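Local coordinates for OxyA protein (Actinoplanes teichomyceticus, PDB 5HH3) that is a heme-thiolate cytochrome P450 that probably carries out a phenolic coupling, closing a ring in the peptide precursor of a glycopeptide antibiotic, at residues Q65-D70 with E286-R291; D128-I133 with I362-H367. One frame throughout, in Å; residues are numbered along the deposited sequence.

Contact 1: Q65-D70 with E286-R291. With HEM (protoporphyrin IX containing Fe), chain G.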
loop_
_atom_site.group_PDB
_atom_site.type_symbol
_atom_site.label_atom_id
_atom_site.label_comp_id
_atom_site.label_asym_id
_atom_site.label_seq_id
_atom_site.Cartn_x
_atom_site.Cartn_y
_atom_site.Cartn_z
ATOM N N GLN B 65 19.343 -17.952 2.498
ATOM C CA GLN B 65 20.132 -17.105 3.379
ATOM C C GLN B 65 19.287 -16.000 4.029
ATOM O O GLN B 65 19.359 -15.793 5.242
ATOM C CB GLN B 65 21.283 -16.477 2.603
ATOM C CG GLN B 65 22.258 -15.746 3.477
ATOM C CD GLN B 65 23.461 -15.219 2.707
ATOM O OE1 GLN B 65 23.628 -15.472 1.494
ATOM N NE2 GLN B 65 24.312 -14.490 3.411
ATOM N N VAL B 66 18.508 -15.288 3.222
ATOM C CA VAL B 66 17.703 -14.189 3.734
ATOM C C VAL B 66 16.708 -14.701 4.784
ATOM O O VAL B 66 16.583 -14.103 5.873
ATOM C CB VAL B 66 16.960 -13.475 2.606
ATOM C CG1 VAL B 66 15.853 -12.563 3.141
ATOM C CG2 VAL B 66 17.955 -12.662 1.780
ATOM N N LEU B 67 16.020 -15.785 4.451
ATOM C CA LEU B 67 14.911 -16.276 5.267
ATOM C C LEU B 67 15.348 -17.049 6.500
ATOM O O LEU B 67 14.539 -17.169 7.429
ATOM C CB LEU B 67 13.939 -17.138 4.435
ATOM C CG LEU B 67 13.163 -16.441 3.306
ATOM C CD1 LEU B 67 12.410 -17.473 2.494
ATOM C CD2 LEU B 67 12.177 -15.399 3.820
ATOM N N SER B 68 16.582 -17.576 6.527
ATOM C CA SER B 68 17.091 -18.247 7.720
ATOM C C SER B 68 17.918 -17.310 8.612
ATOM O O SER B 68 18.327 -17.719 9.692
ATOM C CB SER B 68 17.939 -19.478 7.361
ATOM O OG SER B 68 19.080 -19.057 6.656
ATOM N N SER B 69 18.136 -16.071 8.172
ATOM C CA SER B 69 18.993 -15.123 8.891
ATOM C C SER B 69 18.262 -14.504 10.093
ATOM O O SER B 69 17.086 -14.146 9.982
ATOM C CB SER B 69 19.422 -14.006 7.935
ATOM O OG SER B 69 19.893 -12.898 8.653
ATOM N N ASP B 70 18.970 -14.311 11.201
ATOM C CA ASP B 70 18.394 -13.598 12.345
ATOM C C ASP B 70 18.440 -12.065 12.189
ATOM O O ASP B 70 17.904 -11.359 13.031
ATOM C CB ASP B 70 19.031 -14.053 13.682
ATOM C CG ASP B 70 20.447 -13.537 13.889
ATOM O OD1 ASP B 70 21.190 -13.360 12.898
ATOM O OD2 ASP B 70 20.837 -13.330 15.072
ATOM N N GLU B 286 3.584 -16.854 -4.585
ATOM C CA GLU B 286 4.773 -16.519 -5.359
ATOM C C GLU B 286 5.893 -15.793 -4.608
ATOM O O GLU B 286 7.048 -15.814 -5.067
ATOM C CB GLU B 286 4.400 -15.701 -6.591
ATOM C CG GLU B 286 3.623 -16.452 -7.657
ATOM C CD GLU B 286 2.106 -16.261 -7.573
ATOM O OE1 GLU B 286 1.613 -15.764 -6.532
ATOM O OE2 GLU B 286 1.398 -16.621 -8.554
ATOM N N LYS B 287 5.570 -15.125 -3.501
ATOM C CA LYS B 287 6.590 -14.390 -2.739
ATOM C C LYS B 287 6.290 -14.362 -1.243
ATOM O O LYS B 287 5.163 -14.588 -0.839
ATOM C CB LYS B 287 6.729 -12.967 -3.269
ATOM C CG LYS B 287 5.424 -12.224 -3.344
ATOM C CD LYS B 287 5.625 -10.841 -3.898
ATOM C CE LYS B 287 4.284 -10.188 -4.147
ATOM N NZ LYS B 287 3.598 -9.900 -2.853
ATOM N N THR B 288 7.328 -14.118 -0.446
ATOM C CA THR B 288 7.200 -14.022 1.005
ATOM C C THR B 288 6.828 -12.595 1.346
ATOM O O THR B 288 6.975 -11.691 0.514
ATOM C CB THR B 288 8.547 -14.330 1.710
ATOM O OG1 THR B 288 9.584 -13.565 1.099
ATOM C CG2 THR B 288 8.898 -15.788 1.623
ATOM N N HIS B 289 6.381 -12.376 2.579
ATOM C CA HIS B 289 6.213 -11.026 3.087
ATOM C C HIS B 289 7.602 -10.346 3.124
ATOM O O HIS B 289 8.591 -10.991 3.503
ATOM C CB HIS B 289 5.640 -11.027 4.511
ATOM C CG HIS B 289 4.256 -11.575 4.600
ATOM N ND1 HIS B 289 3.132 -10.809 4.345
ATOM C CD2 HIS B 289 3.806 -12.819 4.891
ATOM C CE1 HIS B 289 2.050 -11.556 4.494
ATOM N NE2 HIS B 289 2.434 -12.776 4.833
ATOM N N PRO B 290 7.675 -9.051 2.758
ATOM C CA PRO B 290 8.953 -8.381 2.861
ATOM C C PRO B 290 9.500 -8.290 4.284
ATOM O O PRO B 290 8.738 -8.074 5.235
ATOM C CB PRO B 290 8.704 -6.992 2.290
ATOM C CG PRO B 290 7.274 -6.929 1.904
ATOM C CD PRO B 290 6.579 -8.143 2.402
ATOM N N ARG B 291 10.811 -8.506 4.393
ATOM C CA ARG B 291 11.542 -8.461 5.632
ATOM C C ARG B 291 12.377 -7.165 5.673
ATOM O O ARG B 291 12.905 -6.758 4.642
ATOM C CB ARG B 291 12.529 -9.640 5.714
ATOM C CG ARG B 291 12.001 -11.065 5.501
ATOM C CD ARG B 291 11.087 -11.476 6.580
ATOM N NE ARG B 291 10.883 -12.930 6.723
ATOM C CZ ARG B 291 9.841 -13.630 6.261
ATOM N NH1 ARG B 291 8.930 -13.053 5.489
ATOM N NH2 ARG B 291 9.745 -14.933 6.536
HETATM C CHA HEM G . 3.381 -19.215 6.296
HETATM C CHB HEM G . -0.620 -21.561 7.720
HETATM C CHC HEM G . -1.138 -23.350 3.225
HETATM C CHD HEM G . 2.884 -21.068 1.864
HETATM C C1A HEM G . 2.325 -19.677 7.046
HETATM C C2A HEM G . 2.058 -19.268 8.383
HETATM C C3A HEM G . 0.942 -19.936 8.788
HETATM C C4A HEM G . 0.508 -20.752 7.706
HETATM C CMA HEM G . 0.264 -19.817 10.130
HETATM C CAA HEM G . 2.881 -18.289 9.196
HETATM C CBA HEM G . 3.989 -19.058 9.915
HETATM C CGA HEM G . 4.917 -18.190 10.749
HETATM O O1A HEM G . 5.067 -16.963 10.529
HETATM O O2A HEM G . 5.577 -18.716 11.685
HETATM C C1B HEM G . -1.134 -22.257 6.609
HETATM C C2B HEM G . -2.335 -23.046 6.630
HETATM C C3B HEM G . -2.497 -23.560 5.361
HETATM C C4B HEM G . -1.342 -23.049 4.574
HETATM C CMB HEM G . -3.246 -23.279 7.816
HETATM C CAB HEM G . -3.524 -24.474 4.796
HETATM C CBB HEM G . -4.482 -25.124 5.464
HETATM C C1C HEM G . -0.101 -22.885 2.426
HETATM C C2C HEM G . 0.081 -23.188 1.059
HETATM C C3C HEM G . 1.246 -22.521 0.658
HETATM C C4C HEM G . 1.749 -21.831 1.816
HETATM C CMC HEM G . -0.827 -24.053 0.205
HETATM C CAC HEM G . 1.923 -22.491 -0.664
HETATM C CBC HEM G . 1.574 -23.170 -1.754
HETATM C C1D HEM G . 3.306 -20.382 3.002
HETATM C C2D HEM G . 4.515 -19.531 2.957
HETATM C C3D HEM G . 4.659 -19.011 4.184
HETATM C C4D HEM G . 3.528 -19.555 4.966
HETATM C CMD HEM G . 5.445 -19.238 1.801
HETATM C CAD HEM G . 5.772 -18.066 4.617
HETATM C CBD HEM G . 5.509 -16.584 4.309
HETATM C CGD HEM G . 6.685 -15.710 4.774
HETATM O O1D HEM G . 6.675 -14.470 4.666
HETATM O O2D HEM G . 7.719 -16.173 5.274
HETATM N NA HEM G . 1.377 -20.598 6.648
HETATM N NB HEM G . -0.585 -22.320 5.392
HETATM N NC HEM G . 0.929 -22.107 2.870
HETATM N ND HEM G . 2.765 -20.396 4.237
HETATM FE FE HEM G . 1.170 -21.324 4.796
HETATM O O HOH W 1 11.446 -17.209 8.012
HETATM O O HOH W 2 12.507 -14.570 8.501
HETATM O O HOH W 3 0.054 -19.575 4.446
#

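Contact 2: D128-I133 with I362-H367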
loop_
_atom_site.group_PDB
_atom_site.type_symbol
_atom_site.label_atom_id
_atom_site.label_comp_id
_atom_site.label_asym_id
_atom_site.label_seq_id
_atom_site.Cartn_x
_atom_site.Cartn_y
_atom_site.Cartn_z
ATOM N N ASP B 128 -17.052 -36.611 -1.606
ATOM C CA ASP B 128 -18.318 -35.846 -1.555
ATOM C C ASP B 128 -18.301 -34.671 -2.543
ATOM O O ASP B 128 -19.250 -34.466 -3.289
ATOM C CB ASP B 128 -18.614 -35.325 -0.133
ATOM C CG ASP B 128 -18.961 -36.435 0.857
ATOM O OD1 ASP B 128 -19.557 -37.459 0.454
ATOM O OD2 ASP B 128 -18.640 -36.279 2.058
ATOM N N SER B 129 -17.211 -33.913 -2.569
ATOM C CA SER B 129 -17.083 -32.805 -3.512
ATOM C C SER B 129 -17.185 -33.294 -4.969
ATOM O O SER B 129 -17.843 -32.658 -5.795
ATOM C CB SER B 129 -15.769 -32.031 -3.278
ATOM O OG SER B 129 -15.796 -31.413 -1.989
ATOM N N LEU B 130 -16.547 -34.424 -5.269
ATOM C CA LEU B 130 -16.580 -35.003 -6.629
ATOM C C LEU B 130 -17.957 -35.565 -6.999
ATOM O O LEU B 130 -18.392 -35.431 -8.148
ATOM C CB LEU B 130 -15.480 -36.062 -6.809
ATOM C CG LEU B 130 -14.037 -35.545 -6.713
ATOM C CD1 LEU B 130 -13.049 -36.678 -6.510
ATOM C CD2 LEU B 130 -13.655 -34.752 -7.934
ATOM N N ASP B 131 -18.653 -36.160 -6.028
ATOM C CA ASP B 131 -20.049 -36.585 -6.231
ATOM C C ASP B 131 -20.937 -35.388 -6.576
ATOM O O ASP B 131 -21.748 -35.477 -7.485
ATOM C CB ASP B 131 -20.624 -37.319 -4.992
ATOM C CG ASP B 131 -20.000 -38.701 -4.765
ATOM O OD1 ASP B 131 -19.239 -39.162 -5.633
ATOM O OD2 ASP B 131 -20.261 -39.329 -3.709
ATOM N N ALA B 132 -20.791 -34.281 -5.844
ATOM C CA ALA B 132 -21.575 -33.061 -6.118
ATOM C C ALA B 132 -21.284 -32.464 -7.513
ATOM O O ALA B 132 -22.187 -31.984 -8.179
ATOM C CB ALA B 132 -21.320 -32.007 -5.043
ATOM N N ILE B 133 -20.021 -32.479 -7.929
ATOM C CA ILE B 133 -19.625 -32.009 -9.271
ATOM C C ILE B 133 -20.277 -32.899 -10.323
ATOM O O ILE B 133 -20.887 -32.408 -11.269
ATOM C CB ILE B 133 -18.076 -32.002 -9.457
ATOM C CG1 ILE B 133 -17.446 -30.895 -8.610
ATOM C CG2 ILE B 133 -17.698 -31.812 -10.927
ATOM C CD1 ILE B 133 -15.949 -31.032 -8.418
ATOM N N ILE B 362 -6.038 -34.585 -5.408
ATOM C CA ILE B 362 -5.581 -34.617 -6.796
ATOM C C ILE B 362 -5.706 -36.024 -7.413
ATOM O O ILE B 362 -6.264 -36.150 -8.502
ATOM C CB ILE B 362 -4.149 -34.029 -6.964
ATOM C CG1 ILE B 362 -4.124 -32.536 -6.604
ATOM C CG2 ILE B 362 -3.609 -34.257 -8.368
ATOM C CD1 ILE B 362 -5.099 -31.687 -7.388
ATOM N N PRO B 363 -5.187 -37.072 -6.735
ATOM C CA PRO B 363 -5.431 -38.430 -7.225
ATOM C C PRO B 363 -6.897 -38.784 -7.298
ATOM O O PRO B 363 -7.305 -39.459 -8.245
ATOM C CB PRO B 363 -4.732 -39.308 -6.178
ATOM C CG PRO B 363 -3.616 -38.438 -5.703
ATOM C CD PRO B 363 -4.296 -37.103 -5.563
ATOM N N ALA B 364 -7.685 -38.342 -6.316
ATOM C CA ALA B 364 -9.141 -38.568 -6.354
ATOM C C ALA B 364 -9.786 -38.011 -7.633
ATOM O O ALA B 364 -10.584 -38.690 -8.283
ATOM C CB ALA B 364 -9.795 -37.952 -5.145
ATOM N N LEU B 365 -9.412 -36.780 -7.991
ATOM C CA LEU B 365 -9.866 -36.148 -9.226
ATOM C C LEU B 365 -9.422 -36.909 -10.472
ATOM O O LEU B 365 -10.231 -37.149 -11.346
ATOM C CB LEU B 365 -9.390 -34.700 -9.309
ATOM C CG LEU B 365 -9.752 -33.910 -10.573
ATOM C CD1 LEU B 365 -11.224 -34.018 -10.940
ATOM C CD2 LEU B 365 -9.366 -32.457 -10.406
ATOM N N ALA B 366 -8.138 -37.256 -10.561
ATOM C CA ALA B 366 -7.619 -38.004 -11.717
ATOM C C ALA B 366 -8.357 -39.332 -11.927
ATOM O O ALA B 366 -8.676 -39.664 -13.055
ATOM C CB ALA B 366 -6.125 -38.250 -11.583
ATOM N N HIS B 367 -8.645 -40.057 -10.839
ATOM C CA HIS B 367 -9.437 -41.288 -10.902
ATOM C C HIS B 367 -10.897 -41.078 -11.278
ATOM O O HIS B 367 -11.476 -41.911 -11.988
ATOM C CB HIS B 367 -9.381 -42.082 -9.585
ATOM C CG HIS B 367 -8.143 -42.902 -9.440
ATOM N ND1 HIS B 367 -7.036 -42.466 -8.736
ATOM C CD2 HIS B 367 -7.819 -44.116 -9.938
ATOM C CE1 HIS B 367 -6.089 -43.383 -8.800
ATOM N NE2 HIS B 367 -6.539 -44.394 -9.525
#

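Contact 1: Q65-D70 with E286-R291
The guanidinium of Arg291 carries Leu67 on one face: CD2 of Leu67 stands 3.6 Å above its plane, set toward the rim, and comes within 3.7 Å of Arg291 NH2. The edge of the same flat group is given over to polar partners. Along it lie a heme propionate and two waters, with the carbonyl of His289 close by. Arg291 holds both oxygens of the carboxylate with two hydrogen bonds, one from each terminal nitrogen: NH1 reaches HEM O1D nearly straight (175°), and NH2 reaches HEM O2D at 2.7 Å. NH1 also gives a more bent bond to His289 O at 2.9 Å, lying 20° out of the guanidinium plane, so the group's rotation is fixed from several sides. The bend of the Arg291 chain at chi2 (-66°) folds the guanidinium back toward the 288-289 backbone and the propionate.

HEM O1D takes a second bond, from the backbone N of His289 at 3.0 Å, the third on the carboxylate as a whole, and CD2 of the imidazole comes near that oxygen with its edge. Two waters link the segments: one joins Leu67 O to Arg291 NH2, and the other takes a 2.9 Å bond from Arg291 NE while donating only weakly to Leu67 O. The Leu67 methyls also meet Thr288 CG2 tip to tip, at 4.0 Å.

Anchoring a heme propionate with arginine and histidine is familiar from cytochromes P450; here His99, Arg103 and His346 add further bonds to the cofactor. Helix 60-68 supplies the leucine, while the loop after helix 274-282 leads through Thr288 into strand 291-293, beside strand 309-312, whose Cys312 touches Leu67 and bonds Thr288.

Contact 2: D128-I133 with I362-H367
Leu130 reaches out of helix 112-136 toward Ala364 and Leu365 of helix 351-368. Its CB points at the opposite helix, and CG, anti to the carbonyl carbon (chi1 -64°), carries the fork across the gap, where the two methyls divide the work. CD1 settles against the backbone of the other helix: it lies 3.6 Å from Ala364 O and 3.9 Å from Leu365 N, with the CB of Ala364 at 3.8 Å. CD2 turns to the neighbouring side chain and meets Leu365 CD1 at 3.9 Å, the two leucines crossing at about a right angle.

Both segments belong to long helices of the P450 fold, 112-136 and 351-368, packed here through Leu130 on one side and Ala364 and Leu365 on the other, well away from the heme. The small CB of Ala364 lets the Leu130 methyl come right down to the main chain, and Val126 and Gln127 of helix 112-136 also touch this alanine.

The second helix kinks at Pro363, whose N lacks the usual bond to the turn before. Pro363 O accepts two bonds, from opposite faces of its plane: the helical one from His367 N and another from His367 ND1 at 3.1 Å. Leu365 also packs on Phe142 and Phe146 of helix 142-159 and on Met254 of helix 225-256, while Leu130 also touches Phe369, in the loop after helix 351-368.

In the fold
From the N terminus, the chain first lays down 65-70 in helix 60-68, then 128-133 in helix 112-136. After the largely helical middle of the protein it returns through 286-291, closing contact 1 across 215 intervening residues, and goes on to 362-367, closing contact 2 across 228. The segments alternate, so the two loops cross and neither nests inside the other. Contact 1 ties an early helix to the heme-binding loop at the start of strand 291-293; contact 2 joins two helices far from the heme. They lie on opposite sides of the chain's centre, their own centres about 36 Å apart, and do not touch.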